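Carbohydrate kinase, FGGY (Rhodospirillum rubrum, PDB 3IFR) probably phosphorylates D-xylulose with ATP, acting as a sugar kinase of the FGGY family. Local coordinates at residues A[301-304]-A[305-308]; A[61-64]-A[65-68]; A[203-207]-A[208-212]. All coordinates share one frame; numbering follows the deposited sequence.

Interaction 1: A[301-304]-A[305-308]; sequences MAAT and GSAL
With chi1 at 75°, Ser306 holds OG between its own backbone N and carbonyl carbon, which swings the hydroxyl back over the loop preceding its helix, so that OG rests 3.4 Å from Ala303 CA. The same oxygen reaches outward to Gly267 O in a weak hydrogen bond. Thr304 turns the other way: chi1 of -80° sets its hydroxyl beside its own N and leaves CG2 next to the carbonyl carbon. It occupies the N-cap position, but its side chain makes no capping bond. What enters the first turn is the backbone carbonyl of Thr304, whose oxygen is shared by two weak bonds, from Ala307 N at 3.2 Å and from Leu308 N at 3.3 Å, the second the straighter of the pair at 148°. Beside this fork the methyl groups of Ala303 and Ala307 meet, CB to CB at 3.8 Å; both also touch Phe347, and their smallness lets the loop fold close to the helix. Leu308 is buried against Trp376 and Leu380 of helix 372-397 and Trp416 of helix 414-424. The stretch leads from strand 298-301 into helix 305-315, and backbone bonds from Thr304, Gly305 and Ser306 to Gly266 and Gly267 fasten it to the turn between strands 260-265 and 269-273 of the C-terminal actin-like domain. Chemically, the helix start rests on several modest ties together: the weak forked bonds to Thr304 O, the outside backbone bonds to Gly266 and Gly267, and the Ala303-Ala307 methyl contact against Phe347.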
loop_
_atom_site.group_PDB
_atom_site.type_symbol
_atom_site.label_atom_id
_atom_site.label_comp_id
_atom_site.label_asym_id
_atom_site.label_seq_id
_atom_site.Cartn_x
_atom_site.Cartn_y
_atom_site.Cartn_z
HETATM N N MSE A 301 -0.486 -9.607 1.594
HETATM C CA MSE A 301 -0.098 -10.983 1.364
HETATM C C MSE A 301 0.690 -11.152 0.086
HETATM O O MSE A 301 0.276 -10.727 -1.001
HETATM C CB MSE A 301 -1.274 -11.911 1.352
HETATM C CG MSE A 301 -1.868 -12.154 2.698
HETATM SE SE MSE A 301 -3.760 -12.353 2.264
HETATM C CE MSE A 301 -3.430 -13.311 0.483
ATOM N N ALA A 302 1.819 -11.816 0.225
ATOM C CA ALA A 302 2.769 -11.880 -0.852
ATOM C C ALA A 302 2.171 -12.493 -2.134
ATOM O O ALA A 302 2.372 -11.958 -3.228
ATOM C CB ALA A 302 3.966 -12.628 -0.405
ATOM N N ALA A 303 1.434 -13.589 -2.037
ATOM C CA ALA A 303 1.005 -14.224 -3.280
ATOM C C ALA A 303 -0.497 -14.179 -3.404
ATOM O O ALA A 303 -1.184 -14.899 -2.690
ATOM C CB ALA A 303 1.500 -15.662 -3.357
ATOM N N THR A 304 -1.006 -13.341 -4.309
ATOM C CA THR A 304 -2.445 -13.181 -4.516
ATOM C C THR A 304 -2.820 -13.317 -5.992
ATOM O O THR A 304 -3.093 -14.424 -6.473
ATOM C CB THR A 304 -2.935 -11.850 -3.946
ATOM O OG1 THR A 304 -3.092 -11.986 -2.539
ATOM C CG2 THR A 304 -4.255 -11.469 -4.519
ATOM N N GLY A 305 -2.865 -12.213 -6.719
ATOM C CA GLY A 305 -3.097 -12.335 -8.148
ATOM C C GLY A 305 -1.904 -13.034 -8.794
ATOM O O GLY A 305 -2.049 -13.723 -9.789
ATOM N N SER A 306 -0.717 -12.834 -8.222
ATOM C CA SER A 306 0.500 -13.505 -8.683
ATOM C C SER A 306 0.353 -15.037 -8.592
ATOM O O SER A 306 0.741 -15.778 -9.499
ATOM C CB SER A 306 1.689 -13.052 -7.838
ATOM O OG SER A 306 1.626 -13.677 -6.569
ATOM N N ALA A 307 -0.229 -15.517 -7.503
ATOM C CA ALA A 307 -0.392 -16.958 -7.333
ATOM C C ALA A 307 -1.399 -17.548 -8.321
ATOM O O ALA A 307 -1.294 -18.709 -8.719
ATOM C CB ALA A 307 -0.777 -17.280 -5.907
ATOM N N LEU A 308 -2.377 -16.743 -8.717
ATOM C CA LEU A 308 -3.351 -17.169 -9.710
ATOM C C LEU A 308 -2.728 -17.172 -11.108
ATOM O O LEU A 308 -3.029 -18.038 -11.924
ATOM C CB LEU A 308 -4.593 -16.270 -9.688
ATOM C CG LEU A 308 -5.686 -16.631 -8.684
ATOM C CD1 LEU A 308 -5.278 -16.228 -7.270
ATOM C CD2 LEU A 308 -6.984 -15.965 -9.080
#

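Interaction 2: A[61-64]-A[65-68]; sequences AVLA and ELKT
Helix 52-70 packs on the mixed sheet of the N-terminal actin-like domain, against strands 8-14, 18-25 and 29-37, and residues 61-68 are two of its turns. The chain is knit by the regular i to i+4 ladder, in which Glu65 N bonds Ala61 O at 2.8 Å, Leu66 N bonds Val62 O and Thr68 N bonds Ala64 O; the bond from Lys67 N to Leu63 O is weak. Of the side chains, Leu63 and Leu66 touch through their CD2 methyls at 4.3 Å, one turn apart on the inward face. Leu66 also lays its CB alongside the backbone of the preceding turn, 3.1 Å from Leu63 O. Together with Val62 the two leucines cover the sheet: Leu66 rests on Ile10, Ala21, Leu23 and Ala34, Val62 on Leu12, Ala21 and Ala34, Leu63 on Ile10. The small Ala21 and Ala34 let the branched side chains of Val62 and Leu66 come down onto the strands. Glu65 sits at the flank, its CB 3.3 Å from Ala61 O; CG lies opposite the backbone N (chi1 -176°) and the chain continues extended, carrying the carboxylate outward to a salt bridge between OE1 and Arg36. Lys67 is likewise stretched out, its NZ giving a hydrogen bond to Gly232 O. The helix is thus amphipathic: apolar side chains pack it down on the strands, while charged ends at its margins tie it to strand 29-37 and to the loop holding Gly232.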
loop_
_atom_site.group_PDB
_atom_site.type_symbol
_atom_site.label_atom_id
_atom_site.label_comp_id
_atom_site.label_asym_id
_atom_site.label_seq_id
_atom_site.Cartn_x
_atom_site.Cartn_y
_atom_site.Cartn_z
ATOM N N ALA A 61 6.292 17.285 -16.005
ATOM C CA ALA A 61 5.640 16.970 -17.298
ATOM C C ALA A 61 4.128 16.756 -17.194
ATOM O O ALA A 61 3.326 17.247 -18.015
ATOM C CB ALA A 61 6.269 15.729 -17.916
ATOM N N VAL A 62 3.761 15.981 -16.190
ATOM C CA VAL A 62 2.402 15.530 -15.965
ATOM C C VAL A 62 1.529 16.681 -15.419
ATOM O O VAL A 62 0.389 16.823 -15.795
ATOM C CB VAL A 62 2.522 14.391 -14.953
ATOM C CG1 VAL A 62 1.799 14.693 -13.663
ATOM C CG2 VAL A 62 2.239 13.049 -15.560
ATOM N N LEU A 63 2.070 17.524 -14.547
ATOM C CA LEU A 63 1.323 18.711 -14.099
ATOM C C LEU A 63 1.097 19.679 -15.268
ATOM O O LEU A 63 -0.014 20.083 -15.522
ATOM C CB LEU A 63 2.026 19.435 -12.924
ATOM C CG LEU A 63 2.147 18.596 -11.654
ATOM C CD1 LEU A 63 3.041 19.238 -10.557
ATOM C CD2 LEU A 63 0.763 18.328 -11.128
ATOM N N ALA A 64 2.162 20.053 -15.974
ATOM C CA ALA A 64 2.003 20.870 -17.176
ATOM C C ALA A 64 1.023 20.251 -18.197
ATOM O O ALA A 64 0.198 20.938 -18.800
ATOM C CB ALA A 64 3.324 21.088 -17.795
ATOM N N GLU A 65 1.082 18.941 -18.391
ATOM C CA GLU A 65 0.155 18.311 -19.346
ATOM C C GLU A 65 -1.296 18.441 -18.878
ATOM O O GLU A 65 -2.200 18.590 -19.692
ATOM C CB GLU A 65 0.502 16.851 -19.585
ATOM C CG GLU A 65 -0.395 16.236 -20.642
ATOM C CD GLU A 65 -0.133 14.769 -20.867
ATOM O OE1 GLU A 65 1.043 14.410 -21.132
ATOM O OE2 GLU A 65 -1.097 13.971 -20.805
ATOM N N LEU A 66 -1.510 18.414 -17.561
ATOM C CA LEU A 66 -2.837 18.606 -16.990
ATOM C C LEU A 66 -3.438 19.935 -17.462
ATOM O O LEU A 66 -4.591 19.980 -17.895
ATOM C CB LEU A 66 -2.755 18.618 -15.463
ATOM C CG LEU A 66 -3.401 17.481 -14.676
ATOM C CD1 LEU A 66 -3.202 16.146 -15.357
ATOM C CD2 LEU A 66 -2.953 17.471 -13.196
ATOM N N LYS A 67 -2.650 20.999 -17.360
ATOM C CA LYS A 67 -3.035 22.333 -17.782
ATOM C C LYS A 67 -3.271 22.394 -19.282
ATOM O O LYS A 67 -4.155 23.064 -19.730
ATOM C CB LYS A 67 -1.922 23.288 -17.407
ATOM C CG LYS A 67 -2.229 24.771 -17.422
ATOM C CD LYS A 67 -0.896 25.552 -17.291
ATOM C CE LYS A 67 -1.095 26.950 -16.761
ATOM N NZ LYS A 67 0.218 27.575 -16.340
ATOM N N THR A 68 -2.481 21.662 -20.054
ATOM C CA THR A 68 -2.523 21.662 -21.513
ATOM C C THR A 68 -3.712 20.896 -22.010
ATOM O O THR A 68 -4.308 21.221 -23.029
ATOM C CB THR A 68 -1.223 21.008 -22.060
ATOM O OG1 THR A 68 -0.272 22.036 -22.289
ATOM C CG2 THR A 68 -1.443 20.301 -23.368
#

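Interaction 3: A[203-207]-A[208-212]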
loop_
_atom_site.group_PDB
_atom_site.type_symbol
_atom_site.label_atom_id
_atom_site.label_comp_id
_atom_site.label_asym_id
_atom_site.label_seq_id
_atom_site.Cartn_x
_atom_site.Cartn_y
_atom_site.Cartn_z
ATOM N N ALA A 203 19.723 4.630 13.862
ATOM C CA ALA A 203 20.164 4.629 12.477
ATOM C C ALA A 203 21.515 5.356 12.405
ATOM O O ALA A 203 22.100 5.507 11.324
ATOM C CB ALA A 203 19.099 5.333 11.574
ATOM N N HIS A 204 21.988 5.836 13.560
ATOM C CA HIS A 204 23.326 6.437 13.662
ATOM C C HIS A 204 23.464 7.699 12.798
ATOM O O HIS A 204 24.569 8.030 12.351
ATOM C CB HIS A 204 24.422 5.446 13.232
ATOM C CG HIS A 204 24.440 4.159 14.010
ATOM N ND1 HIS A 204 24.998 2.994 13.513
ATOM C CD2 HIS A 204 23.980 3.852 15.246
ATOM C CE1 HIS A 204 24.879 2.031 14.401
ATOM N NE2 HIS A 204 24.262 2.516 15.459
ATOM N N ILE A 205 22.350 8.373 12.526
ATOM C CA ILE A 205 22.419 9.688 11.908
ATOM C C ILE A 205 22.085 10.698 12.980
ATOM O O ILE A 205 21.470 10.369 13.985
ATOM C CB ILE A 205 21.423 9.864 10.739
ATOM C CG1 ILE A 205 19.991 9.620 11.229
ATOM C CG2 ILE A 205 21.719 8.891 9.640
ATOM C CD1 ILE A 205 18.887 9.747 10.175
ATOM N N PRO A 206 22.513 11.936 12.775
ATOM C CA PRO A 206 22.133 13.015 13.689
ATOM C C PRO A 206 20.646 13.281 13.538
ATOM O O PRO A 206 20.122 13.161 12.434
ATOM C CB PRO A 206 22.918 14.213 13.158
ATOM C CG PRO A 206 23.177 13.870 11.703
ATOM C CD PRO A 206 23.418 12.390 11.705
ATOM N N PRO A 207 19.987 13.680 14.637
ATOM C CA PRO A 207 18.553 13.943 14.676
ATOM C C PRO A 207 18.189 15.127 13.798
ATOM O O PRO A 207 17.049 15.210 13.364
ATOM C CB PRO A 207 18.275 14.262 16.164
ATOM C CG PRO A 207 19.486 13.759 16.913
ATOM C CD PRO A 207 20.631 13.967 15.936
ATOM N N SER A 208 19.129 16.016 13.512
ATOM C CA SER A 208 18.823 17.078 12.570
ATOM C C SER A 208 18.580 16.494 11.168
ATOM O O SER A 208 17.979 17.137 10.327
ATOM C CB SER A 208 19.955 18.108 12.530
ATOM O OG SER A 208 21.227 17.508 12.236
ATOM N N ALA A 209 19.050 15.282 10.904
ATOM C CA ALA A 209 18.964 14.764 9.535
ATOM C C ALA A 209 17.530 14.337 9.163
ATOM O O ALA A 209 17.220 14.175 7.987
ATOM C CB ALA A 209 19.910 13.624 9.333
ATOM N N VAL A 210 16.670 14.140 10.161
ATOM C CA VAL A 210 15.269 13.817 9.891
ATOM C C VAL A 210 14.368 15.013 10.149
ATOM O O VAL A 210 14.343 15.544 11.249
ATOM C CB VAL A 210 14.723 12.656 10.746
ATOM C CG1 VAL A 210 13.310 12.307 10.280
ATOM C CG2 VAL A 210 15.648 11.446 10.666
ATOM N N PRO A 211 13.631 15.427 9.118
ATOM C CA PRO A 211 12.868 16.677 9.165
ATOM C C PRO A 211 11.679 16.467 10.075
ATOM O O PRO A 211 11.331 15.314 10.332
ATOM C CB PRO A 211 12.423 16.890 7.693
ATOM C CG PRO A 211 13.376 16.048 6.851
ATOM C CD PRO A 211 13.721 14.854 7.755
ATOM N N PRO A 212 11.068 17.551 10.577
ATOM C CA PRO A 212 9.926 17.293 11.458
ATOM C C PRO A 212 8.820 16.602 10.669
ATOM O O PRO A 212 8.644 16.886 9.462
ATOM C CB PRO A 212 9.450 18.702 11.863
ATOM C CG PRO A 212 10.486 19.657 11.435
ATOM C CD PRO A 212 11.318 18.990 10.358
#
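The ring of Pro206 has the methyl of Ala209 lying over one of its faces, CG to CB 4.0 Å, while Ser208 OG stands off its CB corner at 3.8 Å. The flat peptide joining Pro206 to Pro207 is approached from above: Ala209 N donates to Pro206 O at 2.8 Å with the N well out of the carbonyl plane, by 49°, although the hydrogen points well at the oxygen (156°). This i to i+3 bond, followed by a weak one from Val210 N to Pro207 O at 3.4 Å, makes a short 3-10 turn. Pro207 is well placed in the first turn, where a residue without an N-H costs no bond and a fixed phi favours the bend. On the inward side, Ile205 and Val210 bracket the turn. With CG1 of Ile205 set between its backbone N and carbonyl carbon (chi1 58°), CD1 comes to 3.7 Å from Val210 CG2, the two side chains crossing at about a right angle, and to 4.1 Å from Ala209 CB. Both branched residues also rest on Val160 and Val200. The turn lies between helix 197-201 and strand 213-214. Its prolines stiffen an exposed corner, and its change of direction is held jointly by the sound Ala209-Pro206 bond, the weak second one, outside bonds of Ser208 O with Arg175 and of the Ala209 backbone with Val160, and apolar packing.

How the interactions relate
From the N terminus the chain meets interaction 2 first (61-68), then interaction 3 (203-212), then interaction 1 (301-308). Each is made within one continuous stretch, so none closes a long loop, and the three follow in series without nesting or crossing. Interactions 2 and 3 both fall in the N-terminal FGGY domain, their centres about 35 Å apart: one belongs to a helix on the N-terminal sheet, which includes strands 8-14, 18-25 and 29-37, the other to a turn packed near strand 159-161 and helix 139-149. Interaction 1 belongs to the C-terminal domain, where a strand passes into a helix; its centre is about 37 Å from that of interaction 3, on the opposite side of the chain's centre.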